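Local coordinates for protein UDP-N-acetylglucosamine 3-dehydrogenase (Acidithiobacillus ferrooxidans, PDB 7BVJ) that catalyses the NAD(+)-dependent oxidation of the glucosamine 3-position of UDP-GlcNAc to a ketone, a step in making the diamino sugar of lipid A in some species, at residues T173-V178 and L201-V206; V180-V185 and V305-F310; I116-R121 and V286-V291; P124-L129 and V233-N238. All coordinates share one frame; numbering follows the deposited sequence.

Contact 1 (T173-V178 and L201-V206)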
loop_
_atom_site.group_PDB
_atom_site.type_symbol
_atom_site.label_atom_id
_atom_site.label_comp_id
_atom_site.label_asym_id
_atom_site.label_seq_id
_atom_site.Cartn_x
_atom_site.Cartn_y
_atom_site.Cartn_z
ATOM N N THR A 173 12.340 -4.274 8.104
ATOM C CA THR A 173 13.638 -3.937 8.677
ATOM C C THR A 173 13.557 -2.943 9.825
ATOM O O THR A 173 14.386 -2.993 10.743
ATOM C CB THR A 173 14.569 -3.369 7.603
ATOM O OG1 THR A 173 13.932 -2.244 6.971
ATOM C CG2 THR A 173 14.922 -4.457 6.561
ATOM N N GLY A 174 12.602 -2.020 9.793
ATOM C CA GLY A 174 12.631 -0.954 10.776
ATOM C C GLY A 174 13.788 0.005 10.609
ATOM O O GLY A 174 14.103 0.752 11.535
ATOM N N ALA A 175 14.415 0.027 9.437
ATOM C CA ALA A 175 15.598 0.833 9.188
ATOM C C ALA A 175 15.281 1.942 8.188
ATOM O O ALA A 175 14.191 2.000 7.608
ATOM C CB ALA A 175 16.744 -0.056 8.693
ATOM N N GLU A 176 16.250 2.846 8.004
ATOM C CA GLU A 176 16.144 3.976 7.097
ATOM C C GLU A 176 17.162 3.870 5.964
ATOM O O GLU A 176 18.293 3.425 6.189
ATOM C CB GLU A 176 16.358 5.308 7.836
ATOM C CG GLU A 176 15.224 5.698 8.765
ATOM C CD GLU A 176 15.362 5.057 10.143
ATOM O OE1 GLU A 176 16.509 4.901 10.626
ATOM O OE2 GLU A 176 14.325 4.695 10.737
ATOM N N PRO A 177 16.807 4.306 4.750
ATOM C CA PRO A 177 17.747 4.206 3.623
ATOM C C PRO A 177 18.948 5.125 3.801
ATOM O O PRO A 177 18.814 6.281 4.220
ATOM C CB PRO A 177 16.904 4.633 2.410
ATOM C CG PRO A 177 15.504 4.653 2.870
ATOM C CD PRO A 177 15.540 4.935 4.346
ATOM N N VAL A 178 20.124 4.580 3.479
ATOM C CA VAL A 178 21.361 5.344 3.411
ATOM C C VAL A 178 21.789 5.593 1.978
ATOM O O VAL A 178 22.485 6.581 1.722
ATOM C CB VAL A 178 22.510 4.651 4.173
ATOM C CG1 VAL A 178 23.593 5.664 4.547
ATOM C CG2 VAL A 178 22.023 3.977 5.367
ATOM N N LEU A 201 20.036 0.225 3.535
ATOM C CA LEU A 201 19.469 0.814 4.741
ATOM C C LEU A 201 20.536 0.961 5.819
ATOM O O LEU A 201 21.644 0.437 5.704
ATOM C CB LEU A 201 18.312 -0.029 5.271
ATOM C CG LEU A 201 17.193 -0.354 4.275
ATOM C CD1 LEU A 201 16.090 -1.123 4.965
ATOM C CD2 LEU A 201 16.618 0.898 3.637
ATOM N N ASN A 202 20.186 1.680 6.891
ATOM C CA ASN A 202 21.196 2.034 7.886
ATOM C C ASN A 202 21.497 0.917 8.878
ATOM O O ASN A 202 22.372 1.101 9.729
ATOM C CB ASN A 202 20.817 3.348 8.607
ATOM C CG ASN A 202 19.596 3.240 9.506
ATOM O OD1 ASN A 202 18.837 2.267 9.471
ATOM N ND2 ASN A 202 19.408 4.267 10.340
ATOM N N ASN A 203 20.840 -0.238 8.769
ATOM C CA ASN A 203 21.225 -1.431 9.511
ATOM C C ASN A 203 22.034 -2.392 8.654
ATOM O O ASN A 203 22.231 -3.542 9.052
ATOM C CB ASN A 203 19.986 -2.146 10.052
ATOM C CG ASN A 203 19.162 -2.762 8.944
ATOM O OD1 ASN A 203 19.284 -2.350 7.787
ATOM N ND2 ASN A 203 18.329 -3.756 9.277
ATOM N N GLY A 204 22.450 -1.958 7.457
ATOM C CA GLY A 204 23.133 -2.791 6.489
ATOM C C GLY A 204 22.265 -3.652 5.586
ATOM O O GLY A 204 22.820 -4.351 4.728
ATOM N N THR A 205 20.937 -3.663 5.762
ATOM C CA THR A 205 20.066 -4.423 4.860
ATOM C C THR A 205 20.091 -3.848 3.447
ATOM O O THR A 205 20.145 -2.634 3.254
ATOM C CB THR A 205 18.611 -4.428 5.350
ATOM O OG1 THR A 205 18.533 -4.925 6.688
ATOM C CG2 THR A 205 17.752 -5.323 4.452
ATOM N N VAL A 206 20.041 -4.733 2.454
ATOM C CA VAL A 206 19.994 -4.359 1.044
ATOM C C VAL A 206 18.670 -4.852 0.476
ATOM O O VAL A 206 18.278 -5.997 0.717
ATOM C CB VAL A 206 21.188 -4.943 0.256
ATOM C CG1 VAL A 206 20.988 -4.788 -1.281
ATOM C CG2 VAL A 206 22.495 -4.290 0.692
#
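Pro-177 and Leu-201 form an antiparallel non-hydrogen-bonded pair, CA atoms 4.0 Å apart, at the start of edge strand 177-185 in the mixed sheet of the C-terminal domain. Past Leu-201 the chain folds back in a type I beta turn, Leu-201 to Gly-204, the bend of the hairpin leading to strand 206-215. The tight part centres on Leu-201. With CG anti to the carbonyl carbon (chi1 -53°), its two methyls part toward Thr-173 and Pro-177. CD1 approaches Thr-173 OG1 to 3.2 Å, and CD2 rests on CA and the ring of Pro-177. Thr-173 OG1 is hydrogen-bonded to Thr-169 O, one turn back in the same helix. Ala-175 CB packs beside Leu-201 CB, 3.8 Å away, and also touches Asn-203. In an Asx turn, Asn-203 OD1 accepts from Thr-205 N at 2.9 Å, and ND2 adds a weak bond to Thr-205 OG1, which pairs with Pro-137 O as well. A leucine in place of Asn-203 would probably leave Thr-205 N without this acceptor and the bend less firmly fixed. The outer side is looser and open to solvent. There Glu-176 and Asn-202 run side by side, carboxylate and amide planes 81° apart. Their end groups share a weak bond, Asn-202 ND2 to Glu-176 OE1. The straighter link is Glu-176 N to Asn-202 OD1, 3.0 Å, with the donor above the carbonyl plane.

Contact 2 (V180-V185 and V305-F310)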
loop_
_atom_site.group_PDB
_atom_site.type_symbol
_atom_site.label_atom_id
_atom_site.label_comp_id
_atom_site.label_asym_id
_atom_site.label_seq_id
_atom_site.Cartn_x
_atom_site.Cartn_y
_atom_site.Cartn_z
ATOM N N VAL A 180 20.482 4.922 -2.279
ATOM C CA VAL A 180 19.537 4.427 -3.267
ATOM C C VAL A 180 20.171 4.577 -4.642
ATOM O O VAL A 180 20.606 5.672 -5.015
ATOM C CB VAL A 180 18.186 5.158 -3.206
ATOM C CG1 VAL A 180 18.389 6.637 -3.202
ATOM C CG2 VAL A 180 17.328 4.770 -4.386
ATOM N N ARG A 181 20.256 3.478 -5.374
ATOM C CA ARG A 181 20.666 3.505 -6.761
ATOM C C ARG A 181 19.582 2.800 -7.540
ATOM O O ARG A 181 18.864 1.969 -6.987
ATOM C CB ARG A 181 22.013 2.820 -6.984
ATOM C CG ARG A 181 23.136 3.446 -6.212
ATOM C CD ARG A 181 24.324 2.509 -6.105
ATOM N NE ARG A 181 25.502 3.081 -6.751
ATOM C CZ ARG A 181 26.218 4.077 -6.238
ATOM N NH1 ARG A 181 25.872 4.609 -5.067
ATOM N NH2 ARG A 181 27.280 4.537 -6.892
ATOM N N ALA A 182 19.450 3.147 -8.818
ATOM C CA ALA A 182 18.353 2.597 -9.599
ATOM C C ALA A 182 18.688 2.683 -11.081
ATOM O O ALA A 182 19.554 3.457 -11.507
ATOM C CB ALA A 182 17.034 3.324 -9.298
ATOM N N VAL A 183 17.992 1.847 -11.855
ATOM C CA VAL A 183 18.016 1.885 -13.309
ATOM C C VAL A 183 16.578 1.847 -13.796
ATOM O O VAL A 183 15.673 1.360 -13.107
ATOM C CB VAL A 183 18.811 0.721 -13.929
ATOM C CG1 VAL A 183 20.230 0.737 -13.433
ATOM C CG2 VAL A 183 18.129 -0.623 -13.604
ATOM N N GLY A 184 16.385 2.354 -15.006
ATOM C CA GLY A 184 15.074 2.377 -15.620
ATOM C C GLY A 184 15.180 2.080 -17.098
ATOM O O GLY A 184 16.210 2.314 -17.728
ATOM N N VAL A 185 14.099 1.528 -17.640
ATOM C CA VAL A 185 13.976 1.269 -19.069
ATOM C C VAL A 185 12.635 1.837 -19.528
ATOM O O VAL A 185 11.580 1.489 -18.972
ATOM C CB VAL A 185 14.095 -0.230 -19.398
ATOM C CG1 VAL A 185 13.809 -0.472 -20.864
ATOM C CG2 VAL A 185 15.487 -0.756 -19.040
ATOM N N VAL A 305 13.624 9.698 -8.551
ATOM C CA VAL A 305 14.606 10.669 -8.993
ATOM C C VAL A 305 15.805 9.952 -9.588
ATOM O O VAL A 305 16.331 10.348 -10.638
ATOM C CB VAL A 305 15.013 11.589 -7.827
ATOM C CG1 VAL A 305 16.389 12.190 -8.070
ATOM C CG2 VAL A 305 13.975 12.682 -7.604
ATOM N N ALA A 306 16.242 8.869 -8.940
ATOM C CA ALA A 306 17.358 8.094 -9.472
ATOM C C ALA A 306 17.016 7.502 -10.834
ATOM O O ALA A 306 17.861 7.459 -11.734
ATOM C CB ALA A 306 17.739 6.987 -8.488
ATOM N N VAL A 307 15.782 7.024 -10.993
ATOM C CA VAL A 307 15.374 6.396 -12.247
ATOM C C VAL A 307 15.362 7.426 -13.367
ATOM O O VAL A 307 15.927 7.207 -14.447
ATOM C CB VAL A 307 13.996 5.723 -12.099
ATOM C CG1 VAL A 307 13.461 5.354 -13.459
ATOM C CG2 VAL A 307 14.052 4.475 -11.168
ATOM N N GLU A 308 14.720 8.570 -13.118
ATOM C CA GLU A 308 14.695 9.625 -14.125
ATOM C C GLU A 308 16.100 10.143 -14.425
ATOM O O GLU A 308 16.369 10.584 -15.546
ATOM C CB GLU A 308 13.757 10.757 -13.680
ATOM C CG GLU A 308 12.351 10.230 -13.267
ATOM C CD GLU A 308 11.194 11.204 -13.508
ATOM O OE1 GLU A 308 10.345 11.373 -12.596
ATOM O OE2 GLU A 308 11.119 11.781 -14.620
ATOM N N ALA A 309 17.016 10.086 -13.452
ATOM C CA ALA A 309 18.388 10.499 -13.741
ATOM C C ALA A 309 19.079 9.495 -14.658
ATOM O O ALA A 309 19.749 9.883 -15.620
ATOM C CB ALA A 309 19.180 10.687 -12.448
ATOM N N PHE A 310 18.930 8.196 -14.371
ATOM C CA PHE A 310 19.445 7.174 -15.285
ATOM C C PHE A 310 18.926 7.386 -16.704
ATOM O O PHE A 310 19.689 7.325 -17.674
ATOM C CB PHE A 310 19.052 5.778 -14.797
ATOM C CG PHE A 310 19.738 4.644 -15.528
ATOM C CD1 PHE A 310 19.034 3.854 -16.413
ATOM C CD2 PHE A 310 21.065 4.327 -15.272
ATOM C CE1 PHE A 310 19.649 2.798 -17.081
ATOM C CE2 PHE A 310 21.671 3.268 -15.925
ATOM C CZ PHE A 310 20.965 2.509 -16.832
#
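Ala-182 is the first residue of strand 180-185 to meet helix 305-310. Its CB points at the helix and touches two residues in succession there. Ala-306 CB lies 3.8 Å from Ala-182 CB, and Val-307 CG2 is about as near. Val-183 follows with a different kind of contact. Its CB stands over one face of the Phe-310 ring, 3.9 Å from the centroid and 13° off the normal, a CH-pi contact. Val-183 CG1 lies over the same face, 3.8 Å from Phe-310 CE2. The ring reaches the strand because Phe-310 CG is anti to its own backbone N (chi1 -170°). Gly-184 comes next, and the helix passes close here. A side chain at this position would run into Val-307 CG1, which already sits 4.0 Å from Gly-184 CA. Gly-184 N also lies 3.4 Å from Phe-310 CD1, oblique to the ring. Val-307 spans two alternate residues on one face of the strand, CG2 on Ala-182 and CG1 on Gly-184. The short segments cross at -53°, with axes 6.5 Å apart. The contact is packing throughout, without polar bonds between the two segments. Strand 177-185 is the outermost of the mixed sheet in this chain. On its inner side it bonds to strand 194-201, where Val-307 also touches Ala-195, while Val-180 packs on Gln-302 and Val-303, earlier in helix 290-312.

Contact 3 (I116-R121 and V286-V291)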
loop_
_atom_site.group_PDB
_atom_site.type_symbol
_atom_site.label_atom_id
_atom_site.label_comp_id
_atom_site.label_asym_id
_atom_site.label_seq_id
_atom_site.Cartn_x
_atom_site.Cartn_y
_atom_site.Cartn_z
ATOM N N ILE A 116 -2.862 5.226 5.786
ATOM C CA ILE A 116 -2.568 5.172 4.362
ATOM C C ILE A 116 -2.849 3.752 3.890
ATOM O O ILE A 116 -2.513 2.784 4.581
ATOM C CB ILE A 116 -1.110 5.583 4.060
ATOM C CG1 ILE A 116 -0.730 6.851 4.823
ATOM C CG2 ILE A 116 -0.914 5.826 2.567
ATOM C CD1 ILE A 116 -1.687 8.025 4.606
ATOM N N GLY A 117 -3.463 3.629 2.715
ATOM C CA GLY A 117 -3.817 2.333 2.163
ATOM C C GLY A 117 -2.671 1.520 1.583
ATOM O O GLY A 117 -2.603 1.307 0.371
ATOM N N HIS A 118 -1.780 1.027 2.447
ATOM C CA HIS A 118 -0.672 0.180 2.021
ATOM C C HIS A 118 -1.063 -1.274 2.257
ATOM O O HIS A 118 -0.653 -1.922 3.232
ATOM C CB HIS A 118 0.606 0.578 2.744
ATOM C CG HIS A 118 1.289 1.747 2.109
ATOM N ND1 HIS A 118 1.854 1.678 0.857
ATOM C CD2 HIS A 118 1.457 3.023 2.530
ATOM C CE1 HIS A 118 2.372 2.851 0.544
ATOM N NE2 HIS A 118 2.139 3.688 1.539
ATOM N N ILE A 119 -1.827 -1.793 1.291
ATOM C CA ILE A 119 -2.567 -3.043 1.436
ATOM C C ILE A 119 -1.660 -4.244 1.709
ATOM O O ILE A 119 -2.050 -5.157 2.452
ATOM C CB ILE A 119 -3.459 -3.267 0.194
ATOM C CG1 ILE A 119 -4.473 -4.390 0.449
ATOM C CG2 ILE A 119 -2.617 -3.529 -1.077
ATOM C CD1 ILE A 119 -5.777 -4.251 -0.326
ATOM N N LYS A 120 -0.437 -4.261 1.170
ATOM C CA LYS A 120 0.507 -5.413 1.220
ATOM C C LYS A 120 0.899 -5.727 2.662
ATOM O O LYS A 120 1.336 -6.776 2.904
ATOM C CB LYS A 120 1.743 -5.098 0.381
ATOM C CG LYS A 120 1.965 -5.900 -0.876
ATOM C CD LYS A 120 1.116 -5.495 -2.018
ATOM C CE LYS A 120 0.082 -6.559 -2.308
ATOM N NZ LYS A 120 -0.921 -6.069 -3.265
ATOM N N ARG A 121 0.738 -4.780 3.559
ATOM C CA ARG A 121 1.040 -5.038 4.957
ATOM C C ARG A 121 0.093 -6.061 5.556
ATOM O O ARG A 121 0.481 -6.763 6.497
ATOM C CB ARG A 121 0.970 -3.757 5.777
ATOM C CG ARG A 121 2.016 -2.717 5.473
ATOM C CD ARG A 121 2.026 -1.667 6.541
ATOM N NE ARG A 121 3.115 -0.706 6.374
ATOM C CZ ARG A 121 3.634 -0.014 7.379
ATOM N NH1 ARG A 121 3.147 -0.177 8.595
ATOM N NH2 ARG A 121 4.619 0.838 7.175
ATOM N N VAL A 286 -2.851 2.088 14.066
ATOM C CA VAL A 286 -3.374 1.578 12.816
ATOM C C VAL A 286 -2.264 0.867 12.037
ATOM O O VAL A 286 -1.077 1.071 12.278
ATOM C CB VAL A 286 -3.995 2.752 12.032
ATOM C CG1 VAL A 286 -2.904 3.563 11.295
ATOM C CG2 VAL A 286 -5.100 2.289 11.119
ATOM N N PHE A 287 -2.660 -0.002 11.097
ATOM C CA PHE A 287 -1.683 -0.848 10.404
ATOM C C PHE A 287 -0.636 -0.029 9.642
ATOM O O PHE A 287 0.521 -0.464 9.519
ATOM C CB PHE A 287 -2.391 -1.790 9.430
ATOM C CG PHE A 287 -2.871 -1.086 8.202
ATOM C CD1 PHE A 287 -4.035 -0.316 8.245
ATOM C CD2 PHE A 287 -2.131 -1.121 7.026
ATOM C CE1 PHE A 287 -4.461 0.370 7.132
ATOM C CE2 PHE A 287 -2.558 -0.430 5.905
ATOM C CZ PHE A 287 -3.718 0.319 5.965
ATOM N N CYS A 288 -1.009 1.134 9.101
ATOM C CA CYS A 288 -0.029 2.005 8.455
ATOM C C CYS A 288 -0.500 3.437 8.631
ATOM O O CYS A 288 -1.515 3.823 8.035
ATOM C CB CYS A 288 0.145 1.659 6.978
ATOM S SG CYS A 288 1.258 2.768 6.081
ATOM N N ASP A 289 0.238 4.227 9.419
ATOM C CA ASP A 289 -0.211 5.583 9.696
ATOM C C ASP A 289 0.459 6.583 8.755
ATOM O O ASP A 289 1.232 6.211 7.868
ATOM C CB ASP A 289 0.003 5.931 11.172
ATOM C CG ASP A 289 1.473 6.157 11.550
ATOM O OD1 ASP A 289 2.380 6.131 10.686
ATOM O OD2 ASP A 289 1.715 6.370 12.758
ATOM N N GLY A 290 0.153 7.870 8.961
ATOM C CA GLY A 290 0.724 8.914 8.123
ATOM C C GLY A 290 2.243 8.927 8.138
ATOM O O GLY A 290 2.882 9.146 7.102
ATOM N N VAL A 291 2.839 8.675 9.309
ATOM C CA VAL A 291 4.296 8.706 9.455
ATOM C C VAL A 291 4.944 7.653 8.566
ATOM O O VAL A 291 5.872 7.945 7.801
ATOM C CB VAL A 291 4.686 8.529 10.933
ATOM C CG1 VAL A 291 6.186 8.381 11.071
ATOM C CG2 VAL A 291 4.179 9.720 11.749
#
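Ile-116 N donates to Cys-288 O over 3.0 Å, and the bond is fairly straight, 162° at the hydrogen. It ties the end of strand 114-117 to the loop before helix 290-312. Next to it, Ile-116 CG1 packs on Asp-289 O. Asp-289 is the N-cap of that helix, its OD1 accepting from Ala-292 N. With CG between its backbone N and carbonyl carbon (chi1 75°), the Phe-287 ring is turned toward the strand end. Phe-287 CZ comes to 3.1 Å from Ile-116 O, and His-118 O lies at the ring edge. Strand 114-117 is the outermost strand, on this side, of the parallel Rossmann sheet. The chain leaves it through an inverse gamma turn centred on Gly-117 and a 3-10 turn at 119-121, on its way into the C-terminal domain. His-118 touches Lys-91, of the family's EKP motif, and Lys-120 touches His-164; Lys-91 or His-164 is likely the catalytic base. Cys-288 SG meets the edge of the His-118 ring, 3.6 Å from CD2. The same sulfur lies 3.8 Å above the centre of the Arg-121 guanidinium. Arg-121 is extended from CG to NE, and its NH1 gives a weak bond to Phe-287 O, 2.8 Å, at the edge of the group. Its NE is held by a salt bridge to Asp-167 in helix 157-173. A methionine in place of Arg-121 would probably leave Asp-167 without its charged mate and Phe-287 O without this donor.

Contact 4 (P124-L129 and V233-N238)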
loop_
_atom_site.group_PDB
_atom_site.type_symbol
_atom_site.label_atom_id
_atom_site.label_comp_id
_atom_site.label_asym_id
_atom_site.label_seq_id
_atom_site.Cartn_x
_atom_site.Cartn_y
_atom_site.Cartn_z
ATOM N N PRO A 124 -1.592 -12.097 3.833
ATOM C CA PRO A 124 -1.428 -13.202 4.800
ATOM C C PRO A 124 0.020 -13.642 5.004
ATOM O O PRO A 124 0.413 -13.995 6.127
ATOM C CB PRO A 124 -2.283 -14.325 4.190
ATOM C CG PRO A 124 -3.292 -13.635 3.336
ATOM C CD PRO A 124 -2.658 -12.359 2.843
ATOM N N ALA A 125 0.831 -13.630 3.945
ATOM C CA ALA A 125 2.219 -14.050 4.094
ATOM C C ALA A 125 2.996 -13.073 4.963
ATOM O O ALA A 125 3.816 -13.484 5.801
ATOM C CB ALA A 125 2.874 -14.185 2.721
ATOM N N ILE A 126 2.727 -11.778 4.802
ATOM C CA ILE A 126 3.451 -10.781 5.585
ATOM C C ILE A 126 3.013 -10.844 7.044
ATOM O O ILE A 126 3.833 -10.712 7.957
ATOM C CB ILE A 126 3.252 -9.375 4.986
ATOM C CG1 ILE A 126 4.304 -9.062 3.917
ATOM C CG2 ILE A 126 3.431 -8.309 6.066
ATOM C CD1 ILE A 126 4.536 -10.131 2.884
ATOM N N GLN A 127 1.721 -11.052 7.290
ATOM C CA GLN A 127 1.259 -11.166 8.668
ATOM C C GLN A 127 1.894 -12.369 9.342
ATOM O O GLN A 127 2.348 -12.281 10.487
ATOM C CB GLN A 127 -0.270 -11.260 8.710
ATOM C CG GLN A 127 -0.866 -11.398 10.120
ATOM C CD GLN A 127 -2.244 -10.746 10.243
ATOM O OE1 GLN A 127 -2.510 -9.700 9.633
ATOM N NE2 GLN A 127 -3.129 -11.364 11.031
ATOM N N TYR A 128 1.967 -13.494 8.624
ATOM C CA TYR A 128 2.590 -14.682 9.187
ATOM C C TYR A 128 4.061 -14.442 9.498
ATOM O O TYR A 128 4.560 -14.864 10.552
ATOM C CB TYR A 128 2.434 -15.862 8.228
ATOM C CG TYR A 128 3.036 -17.141 8.783
ATOM C CD1 TYR A 128 4.369 -17.459 8.557
ATOM C CD2 TYR A 128 2.273 -18.018 9.540
ATOM C CE1 TYR A 128 4.921 -18.605 9.061
ATOM C CE2 TYR A 128 2.821 -19.171 10.047
ATOM C CZ TYR A 128 4.144 -19.456 9.804
ATOM O OH TYR A 128 4.692 -20.606 10.301
ATOM N N LEU A 129 4.779 -13.786 8.582
ATOM C CA LEU A 129 6.212 -13.586 8.787
ATOM C C LEU A 129 6.471 -12.590 9.907
ATOM O O LEU A 129 7.444 -12.724 10.659
ATOM C CB LEU A 129 6.875 -13.123 7.483
ATOM C CG LEU A 129 7.044 -14.208 6.424
ATOM C CD1 LEU A 129 7.379 -13.587 5.099
ATOM C CD2 LEU A 129 8.113 -15.205 6.885
ATOM N N VAL A 233 7.907 -15.781 -1.127
ATOM C CA VAL A 233 6.507 -15.394 -1.083
ATOM C C VAL A 233 6.038 -15.174 -2.515
ATOM O O VAL A 233 6.615 -14.354 -3.246
ATOM C CB VAL A 233 6.296 -14.122 -0.252
ATOM C CG1 VAL A 233 4.813 -13.726 -0.247
ATOM C CG2 VAL A 233 6.793 -14.307 1.157
ATOM N N ASP A 234 4.993 -15.903 -2.908
ATOM C CA ASP A 234 4.219 -15.623 -4.115
ATOM C C ASP A 234 2.949 -14.920 -3.655
ATOM O O ASP A 234 2.000 -15.565 -3.186
ATOM C CB ASP A 234 3.892 -16.900 -4.873
ATOM C CG ASP A 234 3.363 -16.635 -6.276
ATOM O OD1 ASP A 234 2.720 -15.572 -6.552
ATOM O OD2 ASP A 234 3.591 -17.529 -7.111
ATOM N N PHE A 235 2.963 -13.589 -3.757
ATOM C CA PHE A 235 1.821 -12.775 -3.368
ATOM C C PHE A 235 0.588 -13.123 -4.194
ATOM O O PHE A 235 -0.525 -13.216 -3.658
ATOM C CB PHE A 235 2.165 -11.294 -3.536
ATOM C CG PHE A 235 3.074 -10.752 -2.464
ATOM C CD1 PHE A 235 4.365 -10.344 -2.768
ATOM C CD2 PHE A 235 2.631 -10.638 -1.157
ATOM C CE1 PHE A 235 5.214 -9.840 -1.777
ATOM C CE2 PHE A 235 3.464 -10.137 -0.153
ATOM C CZ PHE A 235 4.758 -9.735 -0.466
ATOM N N LEU A 236 0.768 -13.314 -5.502
ATOM C CA LEU A 236 -0.364 -13.568 -6.387
ATOM C C LEU A 236 -1.046 -14.880 -6.035
ATOM O O LEU A 236 -2.264 -14.927 -5.817
ATOM C CB LEU A 236 0.107 -13.582 -7.843
ATOM C CG LEU A 236 -0.687 -12.725 -8.819
ATOM C CD1 LEU A 236 -0.947 -11.350 -8.223
ATOM C CD2 LEU A 236 0.074 -12.612 -10.127
ATOM N N ASN A 237 -0.268 -15.956 -5.957
ATOM C CA ASN A 237 -0.810 -17.274 -5.677
ATOM C C ASN A 237 -0.972 -17.547 -4.191
ATOM O O ASN A 237 -1.453 -18.623 -3.831
ATOM C CB ASN A 237 0.070 -18.328 -6.343
ATOM C CG ASN A 237 0.122 -18.147 -7.855
ATOM O OD1 ASN A 237 -0.765 -17.524 -8.439
ATOM N ND2 ASN A 237 1.159 -18.675 -8.489
ATOM N N ASN A 238 -0.611 -16.585 -3.338
ATOM C CA ASN A 238 -0.782 -16.653 -1.885
ATOM C C ASN A 238 -0.056 -17.857 -1.274
ATOM O O ASN A 238 -0.616 -18.596 -0.454
ATOM C CB ASN A 238 -2.272 -16.654 -1.511
ATOM C CG ASN A 238 -2.525 -16.203 -0.069
ATOM O OD1 ASN A 238 -2.100 -15.123 0.344
ATOM N ND2 ASN A 238 -3.227 -17.032 0.695
#
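Ala-125 and Val-233 have the nearest CA atoms of the two segments, 6.9 Å apart, where the first turn of helix 124-132 meets the end of strand 229-234. Ala-125 CB touches Val-233 CG1 at 3.6 Å. That methyl, anti to the backbone N (chi1 179°), also sits over the centre of one face of the Phe-235 ring. The other methyl, CG2, meets Leu-129 CD1 at 4.0 Å, the two side chains running in opposite directions. Ile-126 meets the same ring differently: its CD1 comes in at the edge, near the ring plane, 3.2 Å from Phe-235 CE2, a tight fit. His-123 adds an edge-to-face ring contact to Phe-235. Pro-124 crosses Asn-238 at about a right angle, and its CG rests on Asn-238 OD1, 3.5 Å away. Asn-238 is carried there by the turn after the strand, where Asp-234 OD1 accepts from Asn-237 N in an Asx motif, 3.1 Å. Strand 229-234 also carries Tyr-230 and Ser-232, which line the pocket of the bound disulfonic acid; the side chain of Val-233 is about 8 Å from this F8U ligand. A helix laid on one face of a large mixed sheet is the plan of the Gfo/Idh/MocA C-terminal domain.

Contacts 1, 2 and 4 all belong to the mixed sheet of the C-terminal domain. Contacts 1 and 2 share edge strand 177-185, with centres 19 Å apart. Contact 4 reaches strand 229-234 of the same sheet. The centres of contacts 2 and 4 are 28 Å apart. Contact 3 joins the end of the Rossmann sheet to the start of helix 290-312, whose far end makes contact 2, 26 Å away between centres. Contacts 3 and 4 touch directly: Arg-121 O lies 3.4 Å from Ile-126 CG2. Contact 3 is the one near the cofactor: Gly-117 lies about 11 Å from bound NAD and about 8 Å from the side chain of Leu-14, an NAD-binding residue.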